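Chitin binding domain (Burkholderia pseudomallei, PDB 3UAM) probably binds chitin or a related polysaccharide and cleaves it oxidatively, as a copper-dependent lytic polysaccharide monooxygenase of family AA10. Local coordinates at residues Gly22-Pro27 and Phe207-Asp212; Met122-Arg127 and Val200-Asn205; Ile133-Trp138 and Phe149-Leu154. All blocks are in the same frame, centred on the assembly; numbering follows the deposited sequence.

How the interactions relate
From the N terminus, the first strand supplies Gly22-Pro27, which waits for its partner until Phe207-Asp212 near the end of the chain; interaction 1 therefore closes the outermost loop and joins the two sheets of the fold. Inside it, interaction 2 brings the entry to strand 126-133 against the turn that follows strand 190-200. Interaction 3 lies innermost, closing a short excursion at the far end of strand 126-133. The three are concentric and none cross. Interactions 1 and 2 touch, Phe207 CE1 lying 3.8 Å from His124 CD2, whereas interactions 2 and 3 sit on opposite sides of the chain's centre, about 25 Å apart between centres.

Interaction 1: Gly22-Pro27 and Phe207-Asp212; sequences GRVITP and FYQVID
Gln209 supplies the polar part of this contact by reaching up to the backbone of the strand that ends at Thr26. Its OE1 accepts the amide of Val24 (Val24 N to Gln209 OE1 3.0 Å, fairly straight at 163° about the hydrogen), although the donor stands above the carbonyl plane, 53° out of it. A bend at chi2 turns the amide to the backbone of Arg23 and Val24. Ser29 OG holds the same oxygen, so two bonds grip it. On the nitrogen side, a water donates to Gly22 O (2.8 Å from its oxygen) and weakly accepts from Gln209 NE2, which also makes a weak hydrogen bond to Val45 O; that water lies in the plane of the Phe207 ring, at its edge.

The apolar contacts continue from this bond toward Pro27. Val24 CG2 lies against the start of the Gln209 side chain, 3.8 Å from Gln209 CB, the two side chains running in opposite senses, while Val24 CG1 meets Ile211 CD1 at 3.9 Å. Farther along, Pro27, after a cis peptide bond, sets its CG 4.0 Å from Ile211 CG2, the two side chains crossing at about a right angle.

The segment axes approach to 7.0 Å at 23°, as facing layers of a beta sandwich. Strand 21-26 pairs with strand 113-121, whose Trp118 backs Val24 and Gln209, while strand 205-215 pairs with 190-200 in the other sheet.

Interaction 2: Met122-Arg127 and Val200-Asn205; sequences MPHKTR and VADTAN
Thr126 and Val200 form an antiparallel, non-hydrogen-bonded pair, with 4.7 Å between the CA atoms, and beside it Ala201 N donates to Lys125 O at 2.9 Å, a straight bond (167°) with the donor tilted from the carbonyl plane. Val200 turns both methyls onto His124: CG1 reaches His124 CG at 3.6 Å and CG2 touches CB, CG and CD2 obliquely. The far end of the imidazole meets Thr203, whose CG2 approaches His124 CE1 at 4.0 Å.

Between the side chains the polar links run through water. One molecule, in the plane of the imidazole at its edge, lies 2.9 Å from His124 ND1, accepts from Lys125 N and donates to Asp202 OD1, linking ring, backbone and carboxylate. A second accepts from Lys125 NZ and donates to Asp202 OD2 at 2.6 Å. The lysine is fully extended beyond CG, its side chain crossing that of Asp202 at about a right angle with CD 3.6 Å from Asp202 OD2. The ammonium also bonds Tyr164 O.

Arg127 NE is salt-bridged to Asp69, and its NH2 lies near the methyl of Ala201. Thr203 OG1 accepts Asn205 N, an ST turn that shapes the link between strands 190-200 and 205-215. Helix 169-173 packs against Lys125 and Arg127, and Thr126 OG1 meets Trp198 NE1 of strand 190-200, where strand 126-133 begins.

Interaction 3: Ile133-Trp138 and Phe149-Leu154; sequences ITKPGW and FEPDPL
Ile133 opens the contact through its backbone: its O accepts Glu150 N at 2.9 Å, with the donor nearly along the C=O axis, and Phe149 CA adds a CA-H...O contact to the same oxygen. Its N donates to a water that also lies close to Glu150 O and Asp152 O, within the bend that carries the second segment away. The side chain runs beside that of Glu150, pointing the same way, with Ile133 CG2 4.0 Å from Glu150 CG; that methyl also meets Leu154 CB.

Thr134 is bridged to Phe149, their CA atoms 4.1 Å apart. With its methyl anti to the carbonyl carbon (OG1 at chi1 45°), CG2 is laid over one face of the Phe149 ring, 4.0 Å from its centroid and 23° off the normal: a CH-pi contact offset toward the rim. The same methyl sits over the centre of the Trp138 ring, 3.8 Å above its plane, and is thus held between two aromatic faces. The Thr134 hydroxyl is hydrogen-bonded to Val193 N and His192 ND1.

Lys135 stretches its aliphatic chain along the second segment, CE coming to 3.4 Å from Phe149 O. The carboxylate of Glu150, brought round by a bend at chi2 (-70°), lies against carbon: OE2 is 3.3 Å from Pro136 CD. Lys135 O then accepts Trp138 N, closing a type II turn with Gly137 at its third position.

The contact closes the loop between strands 126-133 and 155-158, with Phe149 and Trp138 packed on Val193 of strand 190-200. It combines one backbone bond, the packing of Ile133 on Glu150 and Leu154, and the threonine methyl on the Phe149 face. Lys135 and Glu150 make no salt bridge, NZ and OE1 standing 6.2 Å apart, the ammonium bonding Ala147 O and the carboxylate only weakly paired with Arg188.

Interaction 1: Gly22-Pro27 and Phe207-Asp212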
loop_
_atom_site.group_PDB
_atom_site.type_symbol
_atom_site.label_atom_id
_atom_site.label_comp_id
_atom_site.label_asym_id
_atom_site.label_seq_id
_atom_site.Cartn_x
_atom_site.Cartn_y
_atom_site.Cartn_z
ATOM N N GLY A 22 3.147 10.114 0.255
ATOM C CA GLY A 22 2.581 9.323 -0.827
ATOM C C GLY A 22 1.244 8.744 -0.404
ATOM O O GLY A 22 1.093 8.344 0.755
ATOM N N ARG A 23 0.284 8.707 -1.338
ATOM C CA ARG A 23 -1.021 8.076 -1.094
ATOM C C ARG A 23 -1.688 7.657 -2.406
ATOM O O ARG A 23 -1.314 8.128 -3.479
ATOM C CB ARG A 23 -1.938 9.024 -0.321
ATOM C CG ARG A 23 -2.396 10.217 -1.140
ATOM C CD ARG A 23 -3.026 11.306 -0.307
ATOM N NE ARG A 23 -3.452 12.390 -1.182
ATOM C CZ ARG A 23 -2.636 13.270 -1.766
ATOM N NH1 ARG A 23 -1.319 13.277 -1.545
ATOM N NH2 ARG A 23 -3.158 14.177 -2.571
ATOM N N VAL A 24 -2.669 6.767 -2.313
ATOM C CA VAL A 24 -3.524 6.442 -3.443
ATOM C C VAL A 24 -4.755 7.342 -3.423
ATOM O O VAL A 24 -5.623 7.235 -2.551
ATOM C CB VAL A 24 -3.920 4.961 -3.438
ATOM C CG1 VAL A 24 -5.018 4.696 -4.460
ATOM C CG2 VAL A 24 -2.682 4.113 -3.711
ATOM N N ILE A 25 -4.828 8.226 -4.408
ATOM C CA ILE A 25 -5.892 9.202 -4.463
ATOM C C ILE A 25 -7.125 8.666 -5.176
ATOM O O ILE A 25 -8.232 9.126 -4.882
ATOM C CB ILE A 25 -5.433 10.559 -5.062
ATOM C CG1 ILE A 25 -4.872 10.418 -6.483
ATOM C CG2 ILE A 25 -4.418 11.214 -4.131
ATOM C CD1 ILE A 25 -4.837 11.738 -7.248
ATOM N N THR A 26 -6.958 7.748 -6.128
ATOM C CA THR A 26 -8.116 7.114 -6.780
ATOM C C THR A 26 -7.780 5.680 -7.207
ATOM O O THR A 26 -6.652 5.385 -7.608
ATOM C CB THR A 26 -8.646 7.901 -7.993
ATOM O OG1 THR A 26 -7.555 8.329 -8.781
ATOM C CG2 THR A 26 -9.454 9.165 -7.582
ATOM N N PRO A 27 -8.711 4.751 -6.995
ATOM C CA PRO A 27 -9.888 4.997 -6.184
ATOM C C PRO A 27 -9.434 5.412 -4.791
ATOM O O PRO A 27 -8.375 4.972 -4.350
ATOM C CB PRO A 27 -10.588 3.643 -6.137
ATOM C CG PRO A 27 -9.564 2.638 -6.462
ATOM C CD PRO A 27 -8.544 3.327 -7.322
ATOM N N PHE A 207 5.187 2.733 1.872
ATOM C CA PHE A 207 3.933 3.382 2.208
ATOM C C PHE A 207 2.790 2.416 1.884
ATOM O O PHE A 207 2.749 1.810 0.814
ATOM C CB PHE A 207 3.778 4.694 1.441
ATOM C CG PHE A 207 4.786 5.755 1.848
ATOM C CD1 PHE A 207 6.137 5.578 1.623
ATOM C CD2 PHE A 207 4.373 6.924 2.502
ATOM C CE1 PHE A 207 7.071 6.538 2.038
ATOM C CE2 PHE A 207 5.288 7.879 2.896
ATOM C CZ PHE A 207 6.645 7.688 2.668
ATOM N N TYR A 208 1.860 2.311 2.823
ATOM C CA TYR A 208 0.785 1.323 2.806
ATOM C C TYR A 208 -0.565 2.002 2.602
ATOM O O TYR A 208 -0.988 2.812 3.420
ATOM C CB TYR A 208 0.812 0.541 4.132
ATOM C CG TYR A 208 1.958 -0.422 4.214
ATOM C CD1 TYR A 208 3.221 -0.003 4.619
ATOM C CD2 TYR A 208 1.781 -1.769 3.926
ATOM C CE1 TYR A 208 4.285 -0.899 4.691
ATOM C CE2 TYR A 208 2.834 -2.668 3.992
ATOM C CZ TYR A 208 4.084 -2.236 4.360
ATOM O OH TYR A 208 5.135 -3.142 4.454
ATOM N N GLN A 209 -1.248 1.620 1.519
ATOM C CA GLN A 209 -2.535 2.197 1.145
ATOM C C GLN A 209 -3.568 1.109 0.850
ATOM O O GLN A 209 -3.673 0.577 -0.265
ATOM C CB GLN A 209 -2.389 3.142 -0.042
ATOM C CG GLN A 209 -1.583 4.389 0.296
ATOM C CD GLN A 209 -2.421 5.472 0.932
ATOM O OE1 GLN A 209 -3.447 5.866 0.388
ATOM N NE2 GLN A 209 -1.968 5.980 2.086
ATOM N N VAL A 210 -4.332 0.812 1.890
ATOM C CA VAL A 210 -5.488 -0.064 1.804
ATOM C C VAL A 210 -6.652 0.608 1.069
ATOM O O VAL A 210 -6.946 1.770 1.281
ATOM C CB VAL A 210 -5.888 -0.541 3.230
ATOM C CG1 VAL A 210 -7.320 -1.030 3.280
ATOM C CG2 VAL A 210 -4.941 -1.649 3.655
ATOM N N ILE A 211 -7.273 -0.151 0.162
ATOM C CA ILE A 211 -8.393 0.297 -0.645
ATOM C C ILE A 211 -9.487 -0.732 -0.472
ATOM O O ILE A 211 -9.248 -1.946 -0.656
ATOM C CB ILE A 211 -8.061 0.353 -2.154
ATOM C CG1 ILE A 211 -6.839 1.229 -2.395
ATOM C CG2 ILE A 211 -9.254 0.896 -2.929
ATOM C CD1 ILE A 211 -6.212 1.053 -3.760
ATOM N N ASP A 212 -10.663 -0.251 -0.092
ATOM C CA ASP A 212 -11.760 -1.127 0.263
ATOM C C ASP A 212 -12.692 -1.292 -0.924
ATOM O O ASP A 212 -13.132 -0.314 -1.498
ATOM C CB ASP A 212 -12.525 -0.547 1.446
ATOM C CG ASP A 212 -11.728 -0.594 2.734
ATOM O OD1 ASP A 212 -11.370 -1.719 3.208
ATOM O OD2 ASP A 212 -11.489 0.513 3.289
HETATM O O HOH W 1 0.555 7.068 3.198
#

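Interaction 2: Met122-Arg127 and Val200-Asn205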
loop_
_atom_site.group_PDB
_atom_site.type_symbol
_atom_site.label_atom_id
_atom_site.label_comp_id
_atom_site.label_asym_id
_atom_site.label_seq_id
_atom_site.Cartn_x
_atom_site.Cartn_y
_atom_site.Cartn_z
ATOM N N MET A 122 7.416 15.425 -2.652
ATOM C CA MET A 122 8.843 15.106 -2.553
ATOM C C MET A 122 9.051 13.597 -2.659
ATOM O O MET A 122 9.515 12.970 -1.706
ATOM C CB MET A 122 9.455 15.621 -1.233
ATOM C CG MET A 122 9.120 17.045 -0.829
ATOM S SD MET A 122 9.870 18.308 -1.869
ATOM C CE MET A 122 8.859 19.772 -1.593
ATOM N N PRO A 123 8.685 13.009 -3.816
ATOM C CA PRO A 123 8.674 11.561 -3.945
ATOM C C PRO A 123 10.025 10.924 -3.742
ATOM O O PRO A 123 11.050 11.496 -4.063
ATOM C CB PRO A 123 8.158 11.318 -5.387
ATOM C CG PRO A 123 8.317 12.630 -6.091
ATOM C CD PRO A 123 8.167 13.675 -5.026
ATOM N N HIS A 124 10.007 9.744 -3.158
ATOM C CA HIS A 124 11.217 8.954 -2.913
ATOM C C HIS A 124 11.705 8.236 -4.141
ATOM O O HIS A 124 10.929 7.950 -5.072
ATOM C CB HIS A 124 10.888 7.887 -1.874
ATOM C CG HIS A 124 10.951 8.368 -0.457
ATOM N ND1 HIS A 124 12.105 8.730 0.118
ATOM C CD2 HIS A 124 9.953 8.531 0.502
ATOM C CE1 HIS A 124 11.871 9.094 1.402
ATOM N NE2 HIS A 124 10.549 8.959 1.638
ATOM N N LYS A 125 12.993 7.903 -4.150
ATOM C CA LYS A 125 13.505 6.867 -5.070
ATOM C C LYS A 125 12.758 5.552 -4.846
ATOM O O LYS A 125 12.714 5.058 -3.747
ATOM C CB LYS A 125 14.991 6.640 -4.843
ATOM C CG LYS A 125 15.859 7.801 -5.273
ATOM C CD LYS A 125 17.330 7.534 -5.013
ATOM C CE LYS A 125 18.193 8.701 -5.483
ATOM N NZ LYS A 125 19.656 8.456 -5.300
ATOM N N THR A 126 12.174 4.995 -5.892
ATOM C CA THR A 126 11.233 3.875 -5.766
ATOM C C THR A 126 11.769 2.564 -6.347
ATOM O O THR A 126 12.190 2.535 -7.491
ATOM C CB THR A 126 9.948 4.203 -6.508
ATOM O OG1 THR A 126 9.389 5.404 -5.975
ATOM C CG2 THR A 126 8.934 3.045 -6.409
ATOM N N ARG A 127 11.720 1.480 -5.578
ATOM C CA ARG A 127 12.061 0.166 -6.123
ATOM C C ARG A 127 10.877 -0.474 -6.823
ATOM O O ARG A 127 11.023 -1.002 -7.903
ATOM C CB ARG A 127 12.619 -0.779 -5.050
ATOM C CG ARG A 127 13.080 -2.120 -5.601
ATOM C CD ARG A 127 14.027 -1.975 -6.790
ATOM N NE ARG A 127 15.194 -1.166 -6.465
ATOM C CZ ARG A 127 15.998 -0.586 -7.356
ATOM N NH1 ARG A 127 15.748 -0.675 -8.651
ATOM N NH2 ARG A 127 17.029 0.148 -6.945
ATOM N N VAL A 200 10.347 2.068 -1.015
ATOM C CA VAL A 200 11.387 3.059 -1.178
ATOM C C VAL A 200 12.748 2.355 -1.235
ATOM O O VAL A 200 13.098 1.562 -0.338
ATOM C CB VAL A 200 11.366 4.078 -0.020
ATOM C CG1 VAL A 200 12.503 5.096 -0.153
ATOM C CG2 VAL A 200 10.006 4.767 0.050
ATOM N N ALA A 201 13.514 2.662 -2.274
ATOM C CA ALA A 201 14.769 1.980 -2.543
ATOM C C ALA A 201 15.844 2.258 -1.506
ATOM O O ALA A 201 16.549 1.330 -1.069
ATOM C CB ALA A 201 15.290 2.357 -3.925
ATOM N N ASP A 202 15.977 3.520 -1.125
ATOM C CA ASP A 202 17.070 3.956 -0.255
ATOM C C ASP A 202 16.639 4.311 1.176
ATOM O O ASP A 202 17.327 5.055 1.888
ATOM C CB ASP A 202 17.804 5.118 -0.915
ATOM C CG ASP A 202 16.960 6.354 -1.054
ATOM O OD1 ASP A 202 15.721 6.274 -0.888
ATOM O OD2 ASP A 202 17.543 7.408 -1.384
ATOM N N THR A 203 15.515 3.742 1.602
ATOM C CA THR A 203 15.155 3.711 3.008
ATOM C C THR A 203 14.660 2.336 3.405
ATOM O O THR A 203 14.489 1.429 2.579
ATOM C CB THR A 203 14.073 4.753 3.383
ATOM O OG1 THR A 203 12.789 4.240 3.031
ATOM C CG2 THR A 203 14.349 6.181 2.707
ATOM N N ALA A 204 14.430 2.192 4.691
ATOM C CA ALA A 204 13.917 0.962 5.264
ATOM C C ALA A 204 12.437 0.694 4.972
ATOM O O ALA A 204 11.931 -0.371 5.336
ATOM C CB ALA A 204 14.120 1.029 6.769
ATOM N N ASN A 205 11.737 1.667 4.366
ATOM C CA ASN A 205 10.285 1.730 4.475
ATOM C C ASN A 205 9.508 1.641 3.162
ATOM O O ASN A 205 10.077 1.724 2.042
ATOM C CB ASN A 205 9.860 3.011 5.201
ATOM C CG ASN A 205 10.344 3.073 6.637
ATOM O OD1 ASN A 205 10.486 2.064 7.301
ATOM N ND2 ASN A 205 10.551 4.267 7.125
HETATM O O HOH W 2 14.377 8.442 -1.700
HETATM O O HOH W 3 19.713 8.027 -2.577
#

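Interaction 3: Ile133-Trp138 and Phe149-Leu154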
loop_
_atom_site.group_PDB
_atom_site.type_symbol
_atom_site.label_atom_id
_atom_site.label_comp_id
_atom_site.label_asym_id
_atom_site.label_seq_id
_atom_site.Cartn_x
_atom_site.Cartn_y
_atom_site.Cartn_z
ATOM N N ILE A 133 -4.165 -8.658 -2.862
ATOM C CA ILE A 133 -5.605 -8.826 -2.856
ATOM C C ILE A 133 -5.960 -9.925 -1.839
ATOM O O ILE A 133 -5.252 -10.950 -1.715
ATOM C CB ILE A 133 -6.151 -9.179 -4.263
ATOM C CG1 ILE A 133 -7.679 -9.190 -4.282
ATOM C CG2 ILE A 133 -5.631 -10.536 -4.721
ATOM C CD1 ILE A 133 -8.340 -7.846 -4.166
ATOM N N THR A 134 -7.057 -9.685 -1.122
ATOM C CA THR A 134 -7.572 -10.623 -0.154
ATOM C C THR A 134 -8.047 -11.878 -0.868
ATOM O O THR A 134 -8.481 -11.850 -2.021
ATOM C CB THR A 134 -8.713 -10.016 0.698
ATOM O OG1 THR A 134 -9.646 -9.311 -0.149
ATOM C CG2 THR A 134 -8.168 -9.050 1.744
ATOM N N LYS A 135 -7.946 -12.991 -0.167
ATOM C CA LYS A 135 -8.379 -14.272 -0.685
ATOM C C LYS A 135 -9.902 -14.347 -0.707
ATOM O O LYS A 135 -10.581 -13.710 0.123
ATOM C CB LYS A 135 -7.883 -15.404 0.214
ATOM C CG LYS A 135 -6.383 -15.479 0.448
ATOM C CD LYS A 135 -6.089 -16.665 1.361
ATOM C CE LYS A 135 -4.593 -16.776 1.660
ATOM N NZ LYS A 135 -4.348 -17.663 2.832
ATOM N N PRO A 136 -10.454 -15.151 -1.639
ATOM C CA PRO A 136 -11.852 -15.494 -1.546
ATOM C C PRO A 136 -12.040 -16.151 -0.196
ATOM O O PRO A 136 -11.220 -16.969 0.197
ATOM C CB PRO A 136 -12.062 -16.534 -2.661
ATOM C CG PRO A 136 -10.867 -16.472 -3.525
ATOM C CD PRO A 136 -9.765 -15.831 -2.753
ATOM N N GLY A 137 -13.070 -15.810 0.528
ATOM C CA GLY A 137 -13.275 -16.497 1.802
ATOM C C GLY A 137 -12.453 -15.961 2.968
ATOM O O GLY A 137 -12.436 -16.581 4.021
ATOM N N TRP A 138 -11.799 -14.814 2.824
ATOM C CA TRP A 138 -11.152 -14.202 3.997
ATOM C C TRP A 138 -12.184 -13.757 5.006
ATOM O O TRP A 138 -13.297 -13.420 4.639
ATOM C CB TRP A 138 -10.226 -13.054 3.626
ATOM C CG TRP A 138 -10.927 -11.788 3.265
ATOM C CD1 TRP A 138 -11.706 -11.538 2.142
ATOM C CD2 TRP A 138 -10.915 -10.523 4.019
ATOM N NE1 TRP A 138 -12.162 -10.241 2.142
ATOM C CE2 TRP A 138 -11.720 -9.578 3.248
ATOM C CE3 TRP A 138 -10.344 -10.101 5.217
ATOM C CZ2 TRP A 138 -11.922 -8.272 3.672
ATOM C CZ3 TRP A 138 -10.559 -8.784 5.632
ATOM C CH2 TRP A 138 -11.330 -7.894 4.878
ATOM N N PHE A 149 -4.546 -12.312 2.844
ATOM C CA PHE A 149 -4.074 -11.926 1.532
ATOM C C PHE A 149 -3.460 -13.097 0.738
ATOM O O PHE A 149 -2.787 -13.968 1.308
ATOM C CB PHE A 149 -3.050 -10.788 1.670
ATOM C CG PHE A 149 -3.667 -9.481 2.084
ATOM C CD1 PHE A 149 -4.232 -8.645 1.137
ATOM C CD2 PHE A 149 -3.708 -9.110 3.410
ATOM C CE1 PHE A 149 -4.790 -7.445 1.498
ATOM C CE2 PHE A 149 -4.298 -7.930 3.800
ATOM C CZ PHE A 149 -4.837 -7.079 2.837
ATOM N N GLU A 150 -3.735 -13.116 -0.572
ATOM C CA GLU A 150 -3.105 -14.046 -1.491
ATOM C C GLU A 150 -1.582 -13.899 -1.435
ATOM O O GLU A 150 -1.065 -12.786 -1.497
ATOM C CB GLU A 150 -3.585 -13.802 -2.927
ATOM C CG GLU A 150 -5.026 -14.154 -3.191
ATOM C CD GLU A 150 -5.305 -15.650 -3.176
ATOM O OE1 GLU A 150 -4.347 -16.459 -3.292
ATOM O OE2 GLU A 150 -6.492 -16.026 -3.065
ATOM N N PRO A 151 -0.857 -15.023 -1.338
ATOM C CA PRO A 151 0.594 -14.952 -1.229
ATOM C C PRO A 151 1.264 -14.368 -2.490
ATOM O O PRO A 151 2.346 -13.799 -2.409
ATOM C CB PRO A 151 1.009 -16.419 -0.963
ATOM C CG PRO A 151 -0.093 -17.244 -1.527
ATOM C CD PRO A 151 -1.344 -16.418 -1.316
ATOM N N ASP A 152 0.601 -14.474 -3.629
ATOM C CA ASP A 152 1.107 -13.887 -4.857
ATOM C C ASP A 152 0.447 -12.533 -5.100
ATOM O O ASP A 152 -0.763 -12.413 -5.063
ATOM C CB ASP A 152 0.862 -14.813 -6.045
ATOM C CG ASP A 152 1.610 -16.116 -5.915
ATOM O OD1 ASP A 152 2.654 -16.183 -5.207
ATOM O OD2 ASP A 152 1.153 -17.096 -6.505
ATOM N N PRO A 153 1.256 -11.509 -5.362
ATOM C CA PRO A 153 0.646 -10.201 -5.586
ATOM C C PRO A 153 -0.255 -10.223 -6.819
ATOM O O PRO A 153 -0.027 -10.983 -7.751
ATOM C CB PRO A 153 1.844 -9.259 -5.769
ATOM C CG PRO A 153 3.029 -10.137 -6.030
ATOM C CD PRO A 153 2.721 -11.497 -5.483
ATOM N N LEU A 154 -1.304 -9.411 -6.784
ATOM C CA LEU A 154 -2.151 -9.231 -7.955
ATOM C C LEU A 154 -1.332 -8.587 -9.078
ATOM O O LEU A 154 -1.412 -9.005 -10.221
ATOM C CB LEU A 154 -3.374 -8.372 -7.608
ATOM C CG LEU A 154 -4.302 -8.010 -8.771
ATOM C CD1 LEU A 154 -4.831 -9.293 -9.446
ATOM C CD2 LEU A 154 -5.410 -7.113 -8.243
HETATM O O HOH W 4 -2.114 -10.742 -3.238
#